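Local coordinates for glucose-inhibited division protein A-related protein, probable oxidoreductase (Thermus thermophilus, PDB 2CUL) that binds flavin-adenine dinucleotide in a Rossmann-type fold and is probably an oxidoreductase related to the glucose-inhibited division protein A family, at residues P42-L56 with G211-L223. Residues are numbered along the deposited sequence; the frame is centred on the assembly and turned at random.
Sequences PFLPPKPPFPPGSLL and GDYARMSEEGKRL. With FAD (flavin-adenine dinucleotide), chain B.
The proline-rich loop 42-56 runs past the first turns of helix 213-230, nearest by CA at Pro46 with Tyr213 (7.1 Å) and again at Leu56 with Ser217, where the loop turns into helix 55-59. Together they wall the isoalloxazine end of the FAD site in this Rossmann-type fold. Tyr213 gives the largest share of the contact. Its CG stands anti to the carbonyl carbon (chi1 -58°), which sends the ring from the helix start toward the loop, and the hydroxyl ends among backbone atoms of Phe43 and Leu44. There the hydroxyl accepts from Phe43 N at 2.7 Å, with an N-H...O angle of 153°, and donates to Leu44 O at 2.6 Å, in the carbonyl plane on a lone pair. Both partners lie near the ring plane, and the bonds fix the hydroxyl and that ring end. Pro46 CG reaches Tyr213 CE2 obliquely at 3.6 Å.

FAD O2 sits over one face of the tyrosine ring, offset toward the rim, and also accepts from Tyr213 N at 2.9 Å. Phe43 covers another part of the flavin, with FAD C6 over the centre of its ring. Helix dipole and backbone amide may together stabilise negative charge near FAD O2. Asp212, the N-cap residue, accepts from Arg215 N through OD1.

Farther along the helix the contact is mostly apolar. Leu56 CD2 packs against the backbone of Tyr213 and Ala214 and against Ser217 CB. Ser217 OG, anti to its own backbone N (chi1 175°), points at the loop and is hydrogen-bonded to Glu17 of helix 13-24, whose carboxylate also accepts hydrogen bonds from Leu55 N and Leu56 N. In the type II turn 51-54, Pro51 O accepts from both N and OG of Ser54, while Pro51 CG rests 3.6 Å from Ser217 OG.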
ATOM      1  N   PRO A  42      11.482   4.864  -1.104  1.00  7.18           N
ATOM      2  CA  PRO A  42      11.605   4.766  -2.561  1.00  7.09           C
ATOM      3  C   PRO A  42      12.597   3.681  -2.963  1.00  8.17           C
ATOM      4  O   PRO A  42      13.281   3.092  -2.121  1.00 11.32           O
ATOM      5  CB  PRO A  42      12.153   6.140  -2.972  1.00  9.95           C
ATOM      6  CG  PRO A  42      11.999   7.015  -1.735  1.00  9.67           C
ATOM      7  CD  PRO A  42      12.183   6.056  -0.599  1.00  7.79           C
ATOM      8  N   PHE A  43      12.652   3.419  -4.261  1.00 10.68           N
ATOM      9  CA  PHE A  43      13.628   2.504  -4.825  1.00 10.43           C
ATOM     10  C   PHE A  43      14.646   3.560  -5.255  1.00 10.18           C
ATOM     11  O   PHE A  43      15.571   3.869  -4.504  1.00 11.10           O
ATOM     12  CB  PHE A  43      13.037   1.760  -6.022  1.00  9.18           C
ATOM     13  CG  PHE A  43      12.178   0.584  -5.641  1.00  8.17           C
ATOM     14  CD1 PHE A  43      12.754  -0.652  -5.359  1.00  7.20           C
ATOM     15  CD2 PHE A  43      10.795   0.705  -5.586  1.00 11.46           C
ATOM     16  CE1 PHE A  43      11.960  -1.756  -5.032  1.00  8.18           C
ATOM     17  CE2 PHE A  43       9.991  -0.390  -5.262  1.00 10.00           C
ATOM     18  CZ  PHE A  43      10.576  -1.623  -4.985  1.00  8.09           C
ATOM     19  N   LEU A  44      14.462   4.145  -6.436  1.00 10.53           N
ATOM     20  CA  LEU A  44      15.352   5.218  -6.874  1.00  9.95           C
ATOM     21  C   LEU A  44      14.771   6.531  -6.353  1.00  9.49           C
ATOM     22  O   LEU A  44      13.567   6.634  -6.102  1.00 11.34           O
ATOM     23  CB  LEU A  44      15.433   5.282  -8.400  1.00  8.75           C
ATOM     24  CG  LEU A  44      16.204   4.181  -9.124  1.00 12.23           C
ATOM     25  CD1 LEU A  44      16.156   4.454 -10.614  1.00 16.31           C
ATOM     26  CD2 LEU A  44      17.642   4.140  -8.629  1.00 16.38           C
ATOM     27  N   PRO A  45      15.616   7.554  -6.175  1.00  8.98           N
ATOM     28  CA  PRO A  45      15.119   8.841  -5.680  1.00  9.16           C
ATOM     29  C   PRO A  45      13.976   9.402  -6.531  1.00  9.47           C
ATOM     30  O   PRO A  45      14.084   9.480  -7.755  1.00 11.03           O
ATOM     31  CB  PRO A  45      16.357   9.730  -5.740  1.00  9.68           C
ATOM     32  CG  PRO A  45      17.459   8.774  -5.427  1.00 12.79           C
ATOM     33  CD  PRO A  45      17.088   7.557  -6.261  1.00 12.21           C
ATOM     34  N   PRO A  46      12.857   9.775  -5.891  1.00  9.63           N
ATOM     35  CA  PRO A  46      11.727  10.330  -6.640  1.00  8.55           C
ATOM     36  C   PRO A  46      12.126  11.670  -7.250  1.00 11.52           C
ATOM     37  O   PRO A  46      12.752  12.498  -6.588  1.00 13.20           O
ATOM     38  CB  PRO A  46      10.646  10.482  -5.572  1.00 11.08           C
ATOM     39  CG  PRO A  46      10.963   9.360  -4.617  1.00 11.23           C
ATOM     40  CD  PRO A  46      12.463   9.461  -4.505  1.00 10.77           C
ATOM     41  N   LYS A  47      11.766  11.878  -8.511  1.00  9.90           N
ATOM     42  CA  LYS A  47      12.089  13.119  -9.201  1.00 12.07           C
ATOM     43  C   LYS A  47      10.835  13.722  -9.822  1.00 11.47           C
ATOM     44  O   LYS A  47       9.941  13.000 -10.263  1.00 11.12           O
ATOM     45  CB  LYS A  47      13.134  12.863 -10.287  1.00 14.15           C
ATOM     46  CG  LYS A  47      14.480  12.392  -9.759  1.00 18.51           C
ATOM     47  CD  LYS A  47      15.453  12.147 -10.903  1.00 25.05           C
ATOM     48  CE  LYS A  47      16.809  11.691 -10.391  1.00 32.66           C
ATOM     49  NZ  LYS A  47      17.750  11.417 -11.512  1.00 34.85           N
ATOM     50  N   PRO A  48      10.755  15.061  -9.868  1.00 11.92           N
ATOM     51  CA  PRO A  48       9.596  15.753 -10.439  1.00 11.18           C
ATOM     52  C   PRO A  48       9.400  15.473 -11.927  1.00 11.73           C
ATOM     53  O   PRO A  48      10.320  15.026 -12.611  1.00 14.61           O
ATOM     54  CB  PRO A  48       9.896  17.222 -10.146  1.00 15.68           C
ATOM     55  CG  PRO A  48      11.384  17.274 -10.212  1.00 13.85           C
ATOM     56  CD  PRO A  48      11.795  16.023  -9.463  1.00 13.10           C
ATOM     57  N   PRO A  49       8.205  15.774 -12.457  1.00 13.04           N
ATOM     58  CA  PRO A  49       7.046  16.354 -11.774  1.00 13.70           C
ATOM     59  C   PRO A  49       6.214  15.383 -10.937  1.00 12.56           C
ATOM     60  O   PRO A  49       6.156  14.185 -11.218  1.00 13.85           O
ATOM     61  CB  PRO A  49       6.245  16.944 -12.927  1.00 13.50           C
ATOM     62  CG  PRO A  49       6.448  15.918 -13.992  1.00 17.63           C
ATOM     63  CD  PRO A  49       7.937  15.627 -13.900  1.00 13.47           C
ATOM     64  N   PHE A  50       5.568  15.925  -9.908  1.00 13.25           N
ATOM     65  CA  PHE A  50       4.722  15.150  -9.011  1.00 13.72           C
ATOM     66  C   PHE A  50       3.295  15.681  -9.080  1.00 13.86           C
ATOM     67  O   PHE A  50       3.056  16.788  -9.567  1.00 13.82           O
ATOM     68  CB  PHE A  50       5.227  15.282  -7.573  1.00 14.56           C
ATOM     69  CG  PHE A  50       6.672  14.927  -7.400  1.00 12.55           C
ATOM     70  CD1 PHE A  50       7.119  13.635  -7.647  1.00 10.78           C
ATOM     71  CD2 PHE A  50       7.591  15.884  -6.980  1.00 12.88           C
ATOM     72  CE1 PHE A  50       8.458  13.298  -7.475  1.00 11.01           C
ATOM     73  CE2 PHE A  50       8.930  15.560  -6.805  1.00 12.57           C
ATOM     74  CZ  PHE A  50       9.365  14.266  -7.051  1.00 12.16           C
ATOM     75  N   PRO A  51       2.320  14.893  -8.605  1.00 11.89           N
ATOM     76  CA  PRO A  51       0.932  15.364  -8.641  1.00 11.97           C
ATOM     77  C   PRO A  51       0.824  16.597  -7.745  1.00 14.08           C
ATOM     78  O   PRO A  51       1.289  16.581  -6.609  1.00 10.38           O
ATOM     79  CB  PRO A  51       0.153  14.179  -8.081  1.00 11.25           C
ATOM     80  CG  PRO A  51       0.982  12.996  -8.504  1.00 10.69           C
ATOM     81  CD  PRO A  51       2.387  13.477  -8.200  1.00 11.62           C
ATOM     82  N   PRO A  52       0.217  17.682  -8.245  1.00 16.16           N
ATOM     83  CA  PRO A  52       0.084  18.902  -7.441  1.00 16.64           C
ATOM     84  C   PRO A  52      -0.553  18.716  -6.062  1.00 17.07           C
ATOM     85  O   PRO A  52      -1.614  18.106  -5.930  1.00 17.08           O
ATOM     86  CB  PRO A  52      -0.746  19.813  -8.343  1.00 19.11           C
ATOM     87  CG  PRO A  52      -0.305  19.402  -9.717  1.00 22.72           C
ATOM     88  CD  PRO A  52      -0.304  17.893  -9.608  1.00 20.98           C
ATOM     89  N   GLY A  53       0.117  19.242  -5.038  1.00 15.25           N
ATOM     90  CA  GLY A  53      -0.380  19.165  -3.673  1.00 15.08           C
ATOM     91  C   GLY A  53      -0.353  17.801  -3.007  1.00 14.87           C
ATOM     92  O   GLY A  53      -0.848  17.647  -1.892  1.00 15.09           O
ATOM     93  N   SER A  54       0.235  16.818  -3.675  1.00 12.02           N
ATOM     94  CA  SER A  54       0.301  15.462  -3.138  1.00 12.34           C
ATOM     95  C   SER A  54       1.307  15.299  -2.008  1.00 12.99           C
ATOM     96  O   SER A  54       2.196  16.128  -1.822  1.00 11.29           O
ATOM     97  CB  SER A  54       0.666  14.477  -4.250  1.00  9.40           C
ATOM     98  OG  SER A  54       1.947  14.776  -4.789  1.00  9.66           O
ATOM     99  N   LEU A  55       1.156  14.214  -1.255  1.00 11.21           N
ATOM    100  CA  LEU A  55       2.076  13.901  -0.173  1.00  9.91           C
ATOM    101  C   LEU A  55       3.438  13.689  -0.826  1.00  9.79           C
ATOM    102  O   LEU A  55       4.470  14.069  -0.281  1.00  9.51           O
ATOM    103  CB  LEU A  55       1.645  12.615   0.538  1.00 10.67           C
ATOM    104  CG  LEU A  55       2.640  12.031   1.541  1.00  9.21           C
ATOM    105  CD1 LEU A  55       2.801  12.974   2.726  1.00 13.76           C
ATOM    106  CD2 LEU A  55       2.146  10.668   2.011  1.00 11.79           C
ATOM    107  N   LEU A  56       3.423  13.077  -2.007  1.00 10.80           N
ATOM    108  CA  LEU A  56       4.647  12.815  -2.755  1.00  9.80           C
ATOM    109  C   LEU A  56       5.397  14.121  -3.031  1.00 11.18           C
ATOM    110  O   LEU A  56       6.603  14.210  -2.807  1.00  9.74           O
ATOM    111  CB  LEU A  56       4.308  12.105  -4.074  1.00 10.18           C
ATOM    112  CG  LEU A  56       5.430  11.939  -5.104  1.00  6.58           C
ATOM    113  CD1 LEU A  56       6.602  11.186  -4.494  1.00 10.98           C
ATOM    114  CD2 LEU A  56       4.883  11.201  -6.326  1.00  8.67           C
ATOM    115  N   GLY A 211       2.858   1.037 -12.536  1.00 10.71           N
ATOM    116  CA  GLY A 211       2.988   2.480 -12.582  1.00 12.61           C
ATOM    117  C   GLY A 211       4.183   2.950 -11.778  1.00 12.88           C
ATOM    118  O   GLY A 211       4.768   2.168 -11.033  1.00 10.98           O
ATOM    119  N   ASP A 212       4.551   4.220 -11.942  1.00 10.04           N
ATOM    120  CA  ASP A 212       5.680   4.798 -11.218  1.00  7.57           C
ATOM    121  C   ASP A 212       5.178   5.564  -9.992  1.00  9.06           C
ATOM    122  O   ASP A 212       3.987   5.526  -9.686  1.00  8.29           O
ATOM    123  CB  ASP A 212       6.487   5.729 -12.127  1.00 10.12           C
ATOM    124  CG  ASP A 212       5.637   6.804 -12.772  1.00 13.21           C
ATOM    125  OD1 ASP A 212       4.590   7.176 -12.204  1.00 10.45           O
ATOM    126  OD2 ASP A 212       6.034   7.284 -13.849  1.00  8.72           O
ATOM    127  N   TYR A 213       6.072   6.271  -9.302  1.00  8.62           N
ATOM    128  CA  TYR A 213       5.676   6.998  -8.095  1.00  8.68           C
ATOM    129  C   TYR A 213       4.479   7.916  -8.299  1.00  6.44           C
ATOM    130  O   TYR A 213       3.524   7.871  -7.529  1.00  7.97           O
ATOM    131  CB  TYR A 213       6.840   7.827  -7.538  1.00  7.17           C
ATOM    132  CG  TYR A 213       8.085   7.042  -7.179  1.00  8.23           C
ATOM    133  CD1 TYR A 213       8.011   5.843  -6.466  1.00  9.42           C
ATOM    134  CD2 TYR A 213       9.347   7.517  -7.536  1.00 10.08           C
ATOM    135  CE1 TYR A 213       9.170   5.136  -6.123  1.00  8.36           C
ATOM    136  CE2 TYR A 213      10.503   6.828  -7.200  1.00  8.08           C
ATOM    137  CZ  TYR A 213      10.413   5.640  -6.498  1.00  7.82           C
ATOM    138  OH  TYR A 213      11.568   4.955  -6.205  1.00 10.66           O
ATOM    139  N   ALA A 214       4.531   8.756  -9.328  1.00  8.88           N
ATOM    140  CA  ALA A 214       3.438   9.686  -9.590  1.00  8.26           C
ATOM    141  C   ALA A 214       2.120   8.971  -9.856  1.00  8.50           C
ATOM    142  O   ALA A 214       1.064   9.428  -9.427  1.00  8.54           O
ATOM    143  CB  ALA A 214       3.793  10.594 -10.769  1.00  8.24           C
ATOM    144  N   ARG A 215       2.187   7.847 -10.566  1.00  7.88           N
ATOM    145  CA  ARG A 215       0.995   7.068 -10.880  1.00  7.90           C
ATOM    146  C   ARG A 215       0.415   6.496  -9.589  1.00  8.60           C
ATOM    147  O   ARG A 215      -0.800   6.495  -9.385  1.00  8.71           O
ATOM    148  CB  ARG A 215       1.354   5.932 -11.839  1.00 11.46           C
ATOM    149  CG  ARG A 215       0.168   5.114 -12.315  1.00 20.13           C
ATOM    150  CD  ARG A 215      -0.612   5.842 -13.398  1.00 28.20           C
ATOM    151  NE  ARG A 215      -1.713   5.028 -13.904  1.00 34.73           N
ATOM    152  CZ  ARG A 215      -2.387   5.291 -15.018  1.00 39.48           C
ATOM    153  NH1 ARG A 215      -2.075   6.352 -15.751  1.00 41.84           N
ATOM    154  NH2 ARG A 215      -3.375   4.494 -15.399  1.00 44.31           N
ATOM    155  N   MET A 216       1.292   6.003  -8.718  1.00  7.33           N
ATOM    156  CA  MET A 216       0.861   5.445  -7.438  1.00  5.92           C
ATOM    157  C   MET A 216       0.151   6.534  -6.647  1.00  7.97           C
ATOM    158  O   MET A 216      -0.908   6.305  -6.061  1.00  8.36           O
ATOM    159  CB  MET A 216       2.065   4.943  -6.640  1.00  7.31           C
ATOM    160  CG  MET A 216       2.817   3.792  -7.291  1.00  5.41           C
ATOM    161  SD  MET A 216       1.804   2.300  -7.502  1.00  9.10           S
ATOM    162  CE  MET A 216       1.445   2.400  -9.268  1.00  9.30           C
ATOM    163  N   SER A 217       0.745   7.722  -6.639  1.00  8.41           N
ATOM    164  CA  SER A 217       0.180   8.864  -5.930  1.00  5.94           C
ATOM    165  C   SER A 217      -1.166   9.279  -6.522  1.00  9.64           C
ATOM    166  O   SER A 217      -2.125   9.511  -5.786  1.00  9.98           O
ATOM    167  CB  SER A 217       1.161  10.039  -5.979  1.00 10.16           C
ATOM    168  OG  SER A 217       0.590  11.202  -5.405  1.00  7.83           O
ATOM    169  N   GLU A 218      -1.238   9.379  -7.849  1.00  8.14           N
ATOM    170  CA  GLU A 218      -2.485   9.760  -8.507  1.00  8.25           C
ATOM    171  C   GLU A 218      -3.572   8.736  -8.208  1.00  9.39           C
ATOM    172  O   GLU A 218      -4.731   9.093  -7.985  1.00 10.36           O
ATOM    173  CB  GLU A 218      -2.273   9.875 -10.019  1.00 10.16           C
ATOM    174  CG  GLU A 218      -1.222  10.902 -10.385  1.00 14.57           C
ATOM    175  CD  GLU A 218      -0.847  10.868 -11.852  1.00 19.06           C
ATOM    176  OE1 GLU A 218      -0.903   9.775 -12.460  1.00 15.47           O
ATOM    177  OE2 GLU A 218      -0.478  11.933 -12.391  1.00 24.27           O
ATOM    178  N   GLU A 219      -3.201   7.461  -8.193  1.00  9.42           N
ATOM    179  CA  GLU A 219      -4.173   6.417  -7.908  1.00 10.35           C
ATOM    180  C   GLU A 219      -4.676   6.495  -6.473  1.00  9.92           C
ATOM    181  O   GLU A 219      -5.862   6.298  -6.219  1.00  8.55           O
ATOM    182  CB  GLU A 219      -3.574   5.042  -8.203  1.00  8.02           C
ATOM    183  CG  GLU A 219      -3.541   4.738  -9.692  1.00  9.03           C
ATOM    184  CD  GLU A 219      -4.940   4.607 -10.269  1.00  9.79           C
ATOM    185  OE1 GLU A 219      -5.542   3.526 -10.118  1.00 12.09           O
ATOM    186  OE2 GLU A 219      -5.446   5.589 -10.855  1.00 12.02           O
ATOM    187  N   GLY A 220      -3.775   6.790  -5.539  1.00  8.72           N
ATOM    188  CA  GLY A 220      -4.173   6.906  -4.146  1.00  8.76           C
ATOM    189  C   GLY A 220      -5.139   8.059  -3.947  1.00  8.63           C
ATOM    190  O   GLY A 220      -6.107   7.949  -3.192  1.00 10.00           O
ATOM    191  N   LYS A 221      -4.875   9.176  -4.620  1.00  9.82           N
ATOM    192  CA  LYS A 221      -5.748  10.339  -4.519  1.00  9.68           C
ATOM    193  C   LYS A 221      -7.105  10.031  -5.151  1.00 10.98           C
ATOM    194  O   LYS A 221      -8.147  10.424  -4.628  1.00  9.40           O
ATOM    195  CB  LYS A 221      -5.115  11.546  -5.217  1.00 11.22           C
ATOM    196  CG  LYS A 221      -5.963  12.809  -5.124  1.00 13.90           C
ATOM    197  CD  LYS A 221      -5.235  14.020  -5.669  1.00 16.78           C
ATOM    198  CE  LYS A 221      -6.048  15.285  -5.444  1.00 23.14           C
ATOM    199  NZ  LYS A 221      -5.359  16.489  -5.986  1.00 29.80           N
ATOM    200  N   ARG A 222      -7.086   9.323  -6.279  1.00 10.09           N
ATOM    201  CA  ARG A 222      -8.319   8.964  -6.976  1.00  7.87           C
ATOM    202  C   ARG A 222      -9.182   8.071  -6.089  1.00  8.15           C
ATOM    203  O   ARG A 222     -10.407   8.203  -6.057  1.00 10.11           O
ATOM    204  CB  ARG A 222      -7.998   8.246  -8.292  1.00  6.47           C
ATOM    205  CG  ARG A 222      -9.201   8.028  -9.206  1.00 11.82           C
ATOM    206  CD  ARG A 222      -8.764   7.602 -10.607  1.00 12.10           C
ATOM    207  NE  ARG A 222      -8.266   6.228 -10.677  1.00 12.88           N
ATOM    208  CZ  ARG A 222      -9.038   5.143 -10.702  1.00 15.39           C
ATOM    209  NH1 ARG A 222     -10.360   5.257 -10.659  1.00 13.57           N
ATOM    210  NH2 ARG A 222      -8.485   3.940 -10.787  1.00 11.37           N
ATOM    211  N   LEU A 223      -8.541   7.153  -5.376  1.00  9.49           N
ATOM    212  CA  LEU A 223      -9.269   6.270  -4.476  1.00  8.95           C
ATOM    213  C   LEU A 223      -9.857   7.095  -3.340  1.00  9.16           C
ATOM    214  O   LEU A 223     -11.010   6.907  -2.960  1.00 10.57           O
ATOM    215  CB  LEU A 223      -8.344   5.188  -3.906  1.00  9.22           C
ATOM    216  CG  LEU A 223      -8.886   4.411  -2.700  1.00  8.11           C
ATOM    217  CD1 LEU A 223     -10.198   3.719  -3.060  1.00  8.48           C
ATOM    218  CD2 LEU A 223      -7.845   3.395  -2.245  1.00  8.35           C
TER
HETATM  219  PA  FAD B 301       4.953   0.345  -1.830  1.00  7.35           P
HETATM  220  O1A FAD B 301       5.948  -0.724  -2.015  1.00  7.04           O
HETATM  221  O2A FAD B 301       5.373   1.766  -1.935  1.00  9.30           O
HETATM  222  O5B FAD B 301       4.249   0.170  -0.410  1.00  7.46           O
HETATM  223  C5B FAD B 301       3.734  -1.103  -0.015  1.00  6.88           C
HETATM  224  C4B FAD B 301       3.674  -1.074   1.507  1.00  6.31           C
HETATM  225  O4B FAD B 301       2.858  -2.173   1.914  1.00  6.30           O
HETATM  226  C3B FAD B 301       5.036  -1.260   2.204  1.00  8.52           C
HETATM  227  O3B FAD B 301       5.264  -0.280   3.194  1.00 11.66           O
HETATM  228  C2B FAD B 301       4.950  -2.655   2.750  1.00  9.58           C
HETATM  229  O2B FAD B 301       5.799  -2.947   3.835  1.00 10.34           O
HETATM  230  C1B FAD B 301       3.460  -2.766   3.056  1.00  9.36           C
HETATM  231  N9A FAD B 301       2.949  -4.130   3.170  1.00  8.53           N
HETATM  232  C8A FAD B 301       2.987  -5.113   2.209  1.00  7.89           C
HETATM  233  N7A FAD B 301       2.433  -6.246   2.626  1.00  8.94           N
HETATM  234  C5A FAD B 301       2.018  -5.974   3.915  1.00  7.81           C
HETATM  235  C6A FAD B 301       1.363  -6.769   4.885  1.00  7.36           C
HETATM  236  N6A FAD B 301       1.005  -8.026   4.685  1.00  8.21           N
HETATM  237  N1A FAD B 301       1.084  -6.181   6.108  1.00  8.14           N
HETATM  238  C2A FAD B 301       1.444  -4.874   6.343  1.00  8.34           C
HETATM  239  N3A FAD B 301       2.075  -4.063   5.453  1.00  6.27           N
HETATM  240  C4A FAD B 301       2.339  -4.660   4.259  1.00  7.51           C
HETATM  241  N1  FAD B 301       8.758   3.545  -9.611  1.00  8.31           N
HETATM  242  C2  FAD B 301       9.443   4.727  -9.777  1.00 10.43           C
HETATM  243  O2  FAD B 301       8.862   5.760 -10.005  1.00 11.25           O
HETATM  244  N3  FAD B 301      10.842   4.709  -9.673  1.00 10.27           N
HETATM  245  C4  FAD B 301      11.589   3.579  -9.418  1.00 12.94           C
HETATM  246  O4  FAD B 301      12.835   3.637  -9.338  1.00 14.37           O
HETATM  247  C4X FAD B 301      10.886   2.368  -9.252  1.00 11.20           C
HETATM  248  N5  FAD B 301      11.570   1.186  -9.001  1.00  8.90           N
HETATM  249  C5X FAD B 301      10.887  -0.005  -8.838  1.00  7.34           C
HETATM  250  C6  FAD B 301      11.597  -1.178  -8.586  1.00  9.40           C
HETATM  251  C7  FAD B 301      10.957  -2.418  -8.405  1.00 11.64           C
HETATM  252  C7M FAD B 301      11.788  -3.647  -8.130  1.00 12.23           C
HETATM  253  C8  FAD B 301       9.518  -2.459  -8.484  1.00 10.49           C
HETATM  254  C8M FAD B 301       8.754  -3.742  -8.293  1.00 11.13           C
HETATM  255  C9  FAD B 301       8.782  -1.278  -8.745  1.00 10.57           C
HETATM  256  C9A FAD B 301       9.439  -0.032  -8.926  1.00  9.12           C
HETATM  257  N10 FAD B 301       8.731   1.194  -9.191  1.00  7.30           N
HETATM  258  C10 FAD B 301       9.454   2.390  -9.355  1.00 10.25           C
HETATM  259  C1' FAD B 301       7.219   1.238  -9.316  1.00  8.29           C
HETATM  260  C2' FAD B 301       6.389   1.849  -8.164  1.00  8.60           C
HETATM  261  O2' FAD B 301       6.486   3.248  -8.212  1.00  8.92           O
HETATM  262  C3' FAD B 301       6.840   1.358  -6.774  1.00  9.38           C
HETATM  263  O3' FAD B 301       6.750  -0.063  -6.674  1.00  9.50           O
HETATM  264  C4' FAD B 301       5.985   1.930  -5.626  1.00  9.60           C
HETATM  265  O4' FAD B 301       6.608   1.700  -4.364  1.00  8.11           O
HETATM  266  C5' FAD B 301       4.588   1.282  -5.672  1.00  8.71           C
HETATM  267  O5' FAD B 301       3.764   1.843  -4.637  1.00  7.20           O
HETATM  268  P   FAD B 301       2.820   0.957  -3.721  1.00  7.81           P
HETATM  269  O1P FAD B 301       2.137   1.930  -2.852  1.00  7.40           O
HETATM  270  O2P FAD B 301       1.940   0.071  -4.555  1.00  8.29           O
HETATM  271  O3P FAD B 301       3.784   0.026  -2.895  1.00  6.38           O